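Local coordinates for protein superoxide dismutase [Mn/Fe] (Aeropyrum pernix, PDB 3AK2) that catalyses the dismutation of superoxide to oxygen and hydrogen peroxide at a single metal ion, manganese in this form, and is cambialistic, working with manganese or iron, at residues A[166-169]-A[170-173]; A[28-31]-A[32-36]; A[180-183]-A[184-188]. One frame throughout, in Å; residues are numbered along the deposited sequence.

Contact 1 of 3, residues A[166-169]-A[170-173]; sequences VWEH and AYYL. With MN (manganese (II) ion), chain E.
Glu168 O takes two backbone donors from the next turn: Tyr172 N at 2.8 Å, almost in line with the carbonyl, and Tyr171 N, which comes from above the carbonyl plane. Ala170 N to Trp167 O (3.0 Å) and Tyr171 N to Glu168 O are i+3 bonds of the turn that leads into the helix from Tyr172, with Tyr171 as its N-cap. Tyr171 CG sits between its own backbone N and carbonyl carbon (chi1 60°), which folds the ring back over Glu168; Glu168 CA lies over one face in a CH-pi contact, 4.1 Å from the ring centroid. One water joins Tyr171 OH (2.6 Å) to Glu168 OE2, and Arg179 also bonds the hydroxyl. With the ring cut back to an alanine, this water and Arg179 would probably lose their hydroxyl partner and Glu168 CA its CH-pi cover. A second water donates to His169 O and accepts from Leu173 N. His169 NE2 binds manganese at 2.2 Å, while its ND1 is hydrogen-bonded to Glu168 OE2 of the second subunit; Glu168 here returns the same bond. These reciprocal glutamate-histidine bonds across the dimer interface, joining two metal sites, are characteristic of iron/manganese superoxide dismutases.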
loop_
_atom_site.group_PDB
_atom_site.type_symbol
_atom_site.label_atom_id
_atom_site.label_comp_id
_atom_site.label_asym_id
_atom_site.label_seq_id
_atom_site.Cartn_x
_atom_site.Cartn_y
_atom_site.Cartn_z
ATOM N N VAL A 166 -15.951 1.049 6.862
ATOM C CA VAL A 166 -16.515 1.070 5.512
ATOM C C VAL A 166 -15.989 -0.060 4.625
ATOM O O VAL A 166 -16.036 0.030 3.396
ATOM C CB VAL A 166 -16.402 2.456 4.817
ATOM C CG1 VAL A 166 -17.302 3.478 5.506
ATOM C CG2 VAL A 166 -14.961 2.943 4.774
ATOM N N TRP A 167 -15.505 -1.133 5.246
ATOM C CA TRP A 167 -15.349 -2.379 4.507
ATOM C C TRP A 167 -16.721 -2.755 3.969
ATOM O O TRP A 167 -17.739 -2.462 4.598
ATOM C CB TRP A 167 -14.845 -3.496 5.404
ATOM C CG TRP A 167 -13.375 -3.455 5.685
ATOM C CD1 TRP A 167 -12.680 -2.451 6.305
ATOM C CD2 TRP A 167 -12.424 -4.476 5.380
ATOM N NE1 TRP A 167 -11.351 -2.786 6.394
ATOM C CE2 TRP A 167 -11.167 -4.027 5.843
ATOM C CE3 TRP A 167 -12.509 -5.730 4.760
ATOM C CZ2 TRP A 167 -10.000 -4.786 5.698
ATOM C CZ3 TRP A 167 -11.355 -6.485 4.618
ATOM C CH2 TRP A 167 -10.115 -6.010 5.087
ATOM N N GLU A 168 -16.751 -3.407 2.814
ATOM C CA GLU A 168 -18.029 -3.757 2.198
ATOM C C GLU A 168 -18.871 -4.657 3.102
ATOM O O GLU A 168 -20.092 -4.502 3.158
ATOM C CB GLU A 168 -17.808 -4.355 0.808
ATOM C CG GLU A 168 -17.199 -3.338 -0.159
ATOM C CD GLU A 168 -16.954 -3.873 -1.553
ATOM O OE1 GLU A 168 -16.485 -5.021 -1.695
ATOM O OE2 GLU A 168 -17.212 -3.115 -2.515
ATOM N N HIS A 169 -18.225 -5.560 3.838
ATOM C CA HIS A 169 -18.948 -6.446 4.754
ATOM C C HIS A 169 -19.714 -5.713 5.854
ATOM O O HIS A 169 -20.595 -6.297 6.484
ATOM C CB HIS A 169 -18.040 -7.528 5.361
ATOM C CG HIS A 169 -16.979 -7.008 6.289
ATOM N ND1 HIS A 169 -15.634 -7.165 6.031
ATOM C CD2 HIS A 169 -17.056 -6.374 7.486
ATOM C CE1 HIS A 169 -14.930 -6.637 7.018
ATOM N NE2 HIS A 169 -15.768 -6.146 7.913
ATOM N N ALA A 170 -19.367 -4.453 6.107
ATOM C CA ALA A 170 -20.047 -3.675 7.135
ATOM C C ALA A 170 -21.433 -3.191 6.697
ATOM O O ALA A 170 -22.245 -2.801 7.537
ATOM C CB ALA A 170 -19.176 -2.495 7.588
ATOM N N TYR A 171 -21.715 -3.229 5.396
ATOM C CA TYR A 171 -22.962 -2.645 4.908
ATOM C C TYR A 171 -23.635 -3.348 3.730
ATOM O O TYR A 171 -24.821 -3.112 3.485
ATOM C CB TYR A 171 -22.756 -1.166 4.563
ATOM C CG TYR A 171 -21.721 -0.904 3.488
ATOM C CD1 TYR A 171 -22.051 -0.981 2.132
ATOM C CD2 TYR A 171 -20.408 -0.570 3.828
ATOM C CE1 TYR A 171 -21.100 -0.736 1.145
ATOM C CE2 TYR A 171 -19.453 -0.319 2.846
ATOM C CZ TYR A 171 -19.802 -0.411 1.512
ATOM O OH TYR A 171 -18.860 -0.151 0.548
ATOM N N TYR A 172 -22.904 -4.189 3.002
ATOM C CA TYR A 172 -23.382 -4.671 1.697
ATOM C C TYR A 172 -24.711 -5.419 1.726
ATOM O O TYR A 172 -25.551 -5.221 0.847
ATOM C CB TYR A 172 -22.328 -5.504 0.965
ATOM C CG TYR A 172 -22.370 -5.282 -0.528
ATOM C CD1 TYR A 172 -21.593 -4.289 -1.123
ATOM C CD2 TYR A 172 -23.212 -6.039 -1.346
ATOM C CE1 TYR A 172 -21.643 -4.062 -2.491
ATOM C CE2 TYR A 172 -23.265 -5.819 -2.717
ATOM C CZ TYR A 172 -22.477 -4.834 -3.281
ATOM O OH TYR A 172 -22.531 -4.619 -4.641
ATOM N N LEU A 173 -24.919 -6.267 2.728
ATOM C CA LEU A 173 -26.162 -7.040 2.796
ATOM C C LEU A 173 -27.407 -6.162 2.867
ATOM O O LEU A 173 -28.470 -6.547 2.370
ATOM C CB LEU A 173 -26.135 -8.017 3.970
ATOM C CG LEU A 173 -25.243 -9.254 3.848
ATOM C CD1 LEU A 173 -25.296 -10.047 5.139
ATOM C CD2 LEU A 173 -25.647 -10.133 2.671
HETATM MN MN MN E . -15.203 -4.865 9.628
HETATM O O HOH W 1 -19.304 -1.111 -1.874
HETATM O O HOH W 2 -22.722 -6.996 4.579
HETATM O O HOH W 3 -13.461 -4.114 8.680
#

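Contact 2 of 3, residues A[28-31]-A[32-36]; sequences MKLH and HQKHH. With MN (manganese (II) ion), chain E; EDO (1,2-ethanediol), chain I.
Leu30 O is gripped by two backbone donors, Lys34 N at 2.8 Å and His35 N at 3.2 Å, the latter in the carbonyl plane. The second bond spans five residues, as does His36 N to His31 O (2.9 Å), so helix 25-54 widens here into a pi-type turn after the ordinary alpha turn in which Gln33 N reaches Lys29 O. His31 points to the metal, and His35, four residues on, sits beside it. The His31 ring, its CG anti to the backbone N (chi1 -159°), puts NE2 on manganese at 2.2 Å; His79, Asp165 and His169 complete the protein ligands, and a water is bound as well. His35 CB lies at the edge of the His31 ring, 4.1 Å from CD2, and the His35 ring in turn presents its edge to His31 CA. Its ND1 is hydrogen-bonded to O2 of an ethanediol, probably from the crystallisation liquor. On another side of the helix, Lys29 runs out extended and bends at its last torsion to give NZ to Gln33 OE1 at 2.8 Å; the ammonium stands above the amide carbonyl plane. Leu30 CD2 meets the aliphatic CG of Lys34. His35 NE2 is bonded to Tyr172 OH of the second subunit and its ring is stacked on the metal ligand His169, which is consistent with metal ligand and subunit interface being joined through this one ring.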
loop_
_atom_site.group_PDB
_atom_site.type_symbol
_atom_site.label_atom_id
_atom_site.label_comp_id
_atom_site.label_asym_id
_atom_site.label_seq_id
_atom_site.Cartn_x
_atom_site.Cartn_y
_atom_site.Cartn_z
ATOM N N MET A 28 -24.492 -7.517 11.805
ATOM C CA MET A 28 -23.843 -7.474 13.108
ATOM C C MET A 28 -23.308 -8.845 13.509
ATOM O O MET A 28 -22.186 -8.954 14.011
ATOM C CB MET A 28 -24.791 -6.939 14.179
ATOM C CG MET A 28 -25.254 -5.501 13.971
ATOM S SD MET A 28 -23.918 -4.297 13.848
ATOM C CE MET A 28 -23.125 -4.453 15.449
ATOM N N LYS A 29 -24.101 -9.888 13.266
ATOM C CA LYS A 29 -23.713 -11.252 13.626
ATOM C C LYS A 29 -22.512 -11.756 12.821
ATOM O O LYS A 29 -21.532 -12.225 13.399
ATOM C CB LYS A 29 -24.902 -12.211 13.494
ATOM C CG LYS A 29 -24.631 -13.606 14.036
ATOM C CD LYS A 29 -25.914 -14.416 14.148
ATOM C CE LYS A 29 -25.670 -15.743 14.849
ATOM N NZ LYS A 29 -25.346 -15.561 16.291
ATOM N N LEU A 30 -22.583 -11.663 11.496
ATOM C CA LEU A 30 -21.460 -12.073 10.653
ATOM C C LEU A 30 -20.224 -11.237 10.944
ATOM O O LEU A 30 -19.110 -11.750 10.984
ATOM C CB LEU A 30 -21.814 -11.943 9.171
ATOM C CG LEU A 30 -22.871 -12.890 8.605
ATOM C CD1 LEU A 30 -23.324 -12.394 7.246
ATOM C CD2 LEU A 30 -22.326 -14.309 8.498
ATOM N N HIS A 31 -20.429 -9.944 11.143
ATOM C CA HIS A 31 -19.326 -9.013 11.314
ATOM C C HIS A 31 -18.512 -9.366 12.555
ATOM O O HIS A 31 -17.277 -9.346 12.541
ATOM C CB HIS A 31 -19.873 -7.598 11.433
ATOM C CG HIS A 31 -18.874 -6.536 11.109
ATOM N ND1 HIS A 31 -19.207 -5.200 11.046
ATOM C CD2 HIS A 31 -17.555 -6.611 10.813
ATOM C CE1 HIS A 31 -18.132 -4.496 10.742
ATOM N NE2 HIS A 31 -17.118 -5.330 10.586
ATOM N N HIS A 32 -19.227 -9.709 13.619
ATOM C CA HIS A 32 -18.625 -10.034 14.894
ATOM C C HIS A 32 -18.068 -11.454 14.894
ATOM O O HIS A 32 -16.889 -11.667 15.193
ATOM C CB HIS A 32 -19.682 -9.867 15.987
ATOM C CG HIS A 32 -19.183 -10.128 17.370
ATOM N ND1 HIS A 32 -19.745 -11.080 18.193
ATOM C CD2 HIS A 32 -18.185 -9.554 18.084
ATOM C CE1 HIS A 32 -19.114 -11.082 19.353
ATOM N NE2 HIS A 32 -18.165 -10.166 19.313
ATOM N N GLN A 33 -18.923 -12.416 14.548
ATOM C CA GLN A 33 -18.594 -13.839 14.664
ATOM C C GLN A 33 -17.633 -14.343 13.602
ATOM O O GLN A 33 -16.866 -15.274 13.853
ATOM C CB GLN A 33 -19.864 -14.699 14.645
ATOM C CG GLN A 33 -20.793 -14.437 15.820
ATOM C CD GLN A 33 -21.960 -15.409 15.903
ATOM O OE1 GLN A 33 -22.625 -15.498 16.937
ATOM N NE2 GLN A 33 -22.220 -16.131 14.819
ATOM N N LYS A 34 -17.684 -13.748 12.415
ATOM C CA LYS A 34 -16.828 -14.195 11.325
ATOM C C LYS A 34 -15.632 -13.269 11.149
ATOM O O LYS A 34 -14.490 -13.689 11.327
ATOM C CB LYS A 34 -17.627 -14.352 10.022
ATOM C CG LYS A 34 -18.794 -15.344 10.111
ATOM C CD LYS A 34 -18.304 -16.770 10.359
ATOM C CE LYS A 34 -19.420 -17.795 10.199
ATOM N NZ LYS A 34 -20.316 -17.830 11.382
ATOM N N HIS A 35 -15.890 -12.004 10.846
ATOM C CA HIS A 35 -14.800 -11.088 10.515
ATOM C C HIS A 35 -13.924 -10.719 11.711
ATOM O O HIS A 35 -12.716 -10.943 11.683
ATOM C CB HIS A 35 -15.326 -9.853 9.787
ATOM C CG HIS A 35 -16.005 -10.180 8.497
ATOM N ND1 HIS A 35 -15.306 -10.528 7.361
ATOM C CD2 HIS A 35 -17.316 -10.257 8.169
ATOM C CE1 HIS A 35 -16.157 -10.785 6.384
ATOM N NE2 HIS A 35 -17.383 -10.630 6.849
ATOM N N HIS A 36 -14.517 -10.176 12.767
ATOM C CA HIS A 36 -13.700 -9.779 13.903
ATOM C C HIS A 36 -12.970 -11.001 14.478
ATOM O O HIS A 36 -11.769 -10.941 14.748
ATOM C CB HIS A 36 -14.523 -9.049 14.967
ATOM C CG HIS A 36 -13.693 -8.418 16.046
ATOM N ND1 HIS A 36 -14.240 -7.646 17.049
ATOM C CD2 HIS A 36 -12.358 -8.446 16.281
ATOM C CE1 HIS A 36 -13.281 -7.234 17.858
ATOM N NE2 HIS A 36 -12.128 -7.707 17.416
HETATM MN MN MN E . -15.203 -4.865 9.628
HETATM C C1 EDO I . -14.404 -14.315 7.852
HETATM O O1 EDO I . -14.645 -15.593 7.253
HETATM C C2 EDO I . -13.095 -13.748 7.303
HETATM O O2 EDO I . -13.093 -12.323 7.450
HETATM O O HOH W 3 -13.461 -4.114 8.680
#

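Contact 3 of 3, residues A[180-183]-A[184-188]; sequences GSYV and ENWWN
Residues 180-183 continue into 184-186 as alpha-helix 179-186, in the C-terminal alpha/beta domain of the iron/manganese superoxide dismutase fold; 187-188 is a 3-10 segment. Glu184 N to Gly180 O, Asn185 N to Ser181 O and Trp186 N to Tyr182 O are alpha-helical bonds; Trp186 N also makes a weak one to Val183 O. Ser181 O is held twice by Asn185, through N at 3.0 Å and ND2 at 2.9 Å, from opposite faces of the carbonyl plane. A water accepts from Asn185 ND2 at 2.8 Å and bonds weakly to Ser181 OG. Asn188 N and ND2 likewise both bond Asn185 O, but from i+3 and from one face. Glu184, its chain bent at chi2, makes a salt bridge with Lys123, and Tyr182 OH bonds the backbone O of Asp165, a manganese ligand. Trp186 packs on Leu162 and Ile164 of strand 159-165, its CZ3 3.7 Å above the indole plane of Trp187, which meets Phe118 and, in a cation-pi contact, Lys115 of helix 111-123. With CG anti to its carbonyl carbon (chi1 -68°), Trp187 turns back along the helix, Ser119 holds its NE1, and CD1 comes within 3.1 Å of Val183 O.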
loop_
_atom_site.group_PDB
_atom_site.type_symbol
_atom_site.label_atom_id
_atom_site.label_comp_id
_atom_site.label_asym_id
_atom_site.label_seq_id
_atom_site.Cartn_x
_atom_site.Cartn_y
_atom_site.Cartn_z
ATOM N N GLY A 180 -22.797 5.415 0.751
ATOM C CA GLY A 180 -23.207 6.755 1.174
ATOM C C GLY A 180 -24.394 6.736 2.122
ATOM O O GLY A 180 -24.391 7.413 3.156
ATOM N N SER A 181 -25.405 5.943 1.774
ATOM C CA SER A 181 -26.587 5.794 2.622
ATOM C C SER A 181 -26.231 5.132 3.953
ATOM O O SER A 181 -26.742 5.526 4.997
ATOM C CB SER A 181 -27.674 4.998 1.903
ATOM O OG SER A 181 -28.810 4.834 2.730
ATOM N N TYR A 182 -25.339 4.143 3.914
ATOM C CA TYR A 182 -24.854 3.512 5.138
ATOM C C TYR A 182 -24.216 4.521 6.089
ATOM O O TYR A 182 -24.551 4.553 7.274
ATOM C CB TYR A 182 -23.873 2.385 4.815
ATOM C CG TYR A 182 -22.979 1.959 5.961
ATOM C CD1 TYR A 182 -23.505 1.343 7.098
ATOM C CD2 TYR A 182 -21.600 2.148 5.891
ATOM C CE1 TYR A 182 -22.680 0.943 8.146
ATOM C CE2 TYR A 182 -20.763 1.747 6.931
ATOM C CZ TYR A 182 -21.309 1.140 8.052
ATOM O OH TYR A 182 -20.500 0.729 9.091
ATOM N N VAL A 183 -23.306 5.341 5.561
ATOM C CA VAL A 183 -22.593 6.332 6.369
ATOM C C VAL A 183 -23.565 7.339 6.983
ATOM O O VAL A 183 -23.455 7.676 8.163
ATOM C CB VAL A 183 -21.502 7.054 5.539
ATOM C CG1 VAL A 183 -20.900 8.229 6.307
ATOM C CG2 VAL A 183 -20.413 6.068 5.112
ATOM N N GLU A 184 -24.523 7.802 6.182
ATOM C CA GLU A 184 -25.534 8.739 6.665
ATOM C C GLU A 184 -26.358 8.141 7.809
ATOM O O GLU A 184 -26.625 8.809 8.812
ATOM C CB GLU A 184 -26.445 9.193 5.520
ATOM C CG GLU A 184 -25.768 10.122 4.507
ATOM C CD GLU A 184 -25.297 11.435 5.118
ATOM O OE1 GLU A 184 -26.001 11.985 5.993
ATOM O OE2 GLU A 184 -24.222 11.923 4.712
ATOM N N ASN A 185 -26.737 6.878 7.655
ATOM C CA ASN A 185 -27.522 6.177 8.666
ATOM C C ASN A 185 -26.745 5.850 9.940
ATOM O O ASN A 185 -27.310 5.838 11.034
ATOM C CB ASN A 185 -28.143 4.912 8.076
ATOM C CG ASN A 185 -29.462 5.186 7.390
ATOM O OD1 ASN A 185 -30.483 5.371 8.048
ATOM N ND2 ASN A 185 -29.450 5.206 6.062
ATOM N N TRP A 186 -25.446 5.606 9.793
ATOM C CA TRP A 186 -24.579 5.250 10.917
ATOM C C TRP A 186 -24.568 6.306 12.027
ATOM O O TRP A 186 -24.450 5.970 13.205
ATOM C CB TRP A 186 -23.165 4.965 10.399
ATOM C CG TRP A 186 -22.095 4.827 11.443
ATOM C CD1 TRP A 186 -21.764 3.700 12.140
ATOM C CD2 TRP A 186 -21.194 5.851 11.878
ATOM N NE1 TRP A 186 -20.715 3.963 12.989
ATOM C CE2 TRP A 186 -20.345 5.275 12.849
ATOM C CE3 TRP A 186 -21.022 7.200 11.540
ATOM C CZ2 TRP A 186 -19.338 6.005 13.488
ATOM C CZ3 TRP A 186 -20.022 7.923 12.174
ATOM C CH2 TRP A 186 -19.189 7.321 13.135
ATOM N N TRP A 187 -24.723 7.576 11.657
ATOM C CA TRP A 187 -24.772 8.652 12.648
ATOM C C TRP A 187 -25.848 8.439 13.711
ATOM O O TRP A 187 -25.696 8.880 14.847
ATOM C CB TRP A 187 -24.967 10.008 11.970
ATOM C CG TRP A 187 -23.783 10.410 11.164
ATOM C CD1 TRP A 187 -23.650 10.332 9.808
ATOM C CD2 TRP A 187 -22.544 10.924 11.661
ATOM N NE1 TRP A 187 -22.404 10.774 9.427
ATOM C CE2 TRP A 187 -21.708 11.148 10.546
ATOM C CE3 TRP A 187 -22.061 11.224 12.943
ATOM C CZ2 TRP A 187 -20.410 11.655 10.673
ATOM C CZ3 TRP A 187 -20.772 11.730 13.068
ATOM C CH2 TRP A 187 -19.964 11.944 11.936
ATOM N N ASN A 188 -26.917 7.739 13.341
ATOM C CA ASN A 188 -28.031 7.490 14.256
ATOM C C ASN A 188 -27.736 6.490 15.367
ATOM O O ASN A 188 -28.533 6.339 16.298
ATOM C CB ASN A 188 -29.265 7.064 13.467
ATOM C CG ASN A 188 -29.748 8.143 12.532
ATOM O OD1 ASN A 188 -30.169 9.214 12.970
ATOM N ND2 ASN A 188 -29.680 7.876 11.234
HETATM O O HOH W 4 -31.709 5.471 4.384
#

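From the N terminus, contact 2 comes first, inside helix 25-54 of the alpha-hairpin domain; contacts 1 and 3 follow in the C-terminal domain. All three are local and stand in series, so none nests in or crosses another. Contact 1 closes the turn from strand 159-165 into helix 172-175, and contact 3 closes the end of the next helix, 179-186. Contacts 1 and 2 meet at manganese, sharing the ion and its water, and both reach the second subunit. Elsewhere, contact 1 packs against contact 3, where Tyr171 CB lies 3.4 Å from Tyr182 CG. Contacts 2 and 3 do not touch; 166-173 bridges them, tying the hairpin helix to helix 179-186.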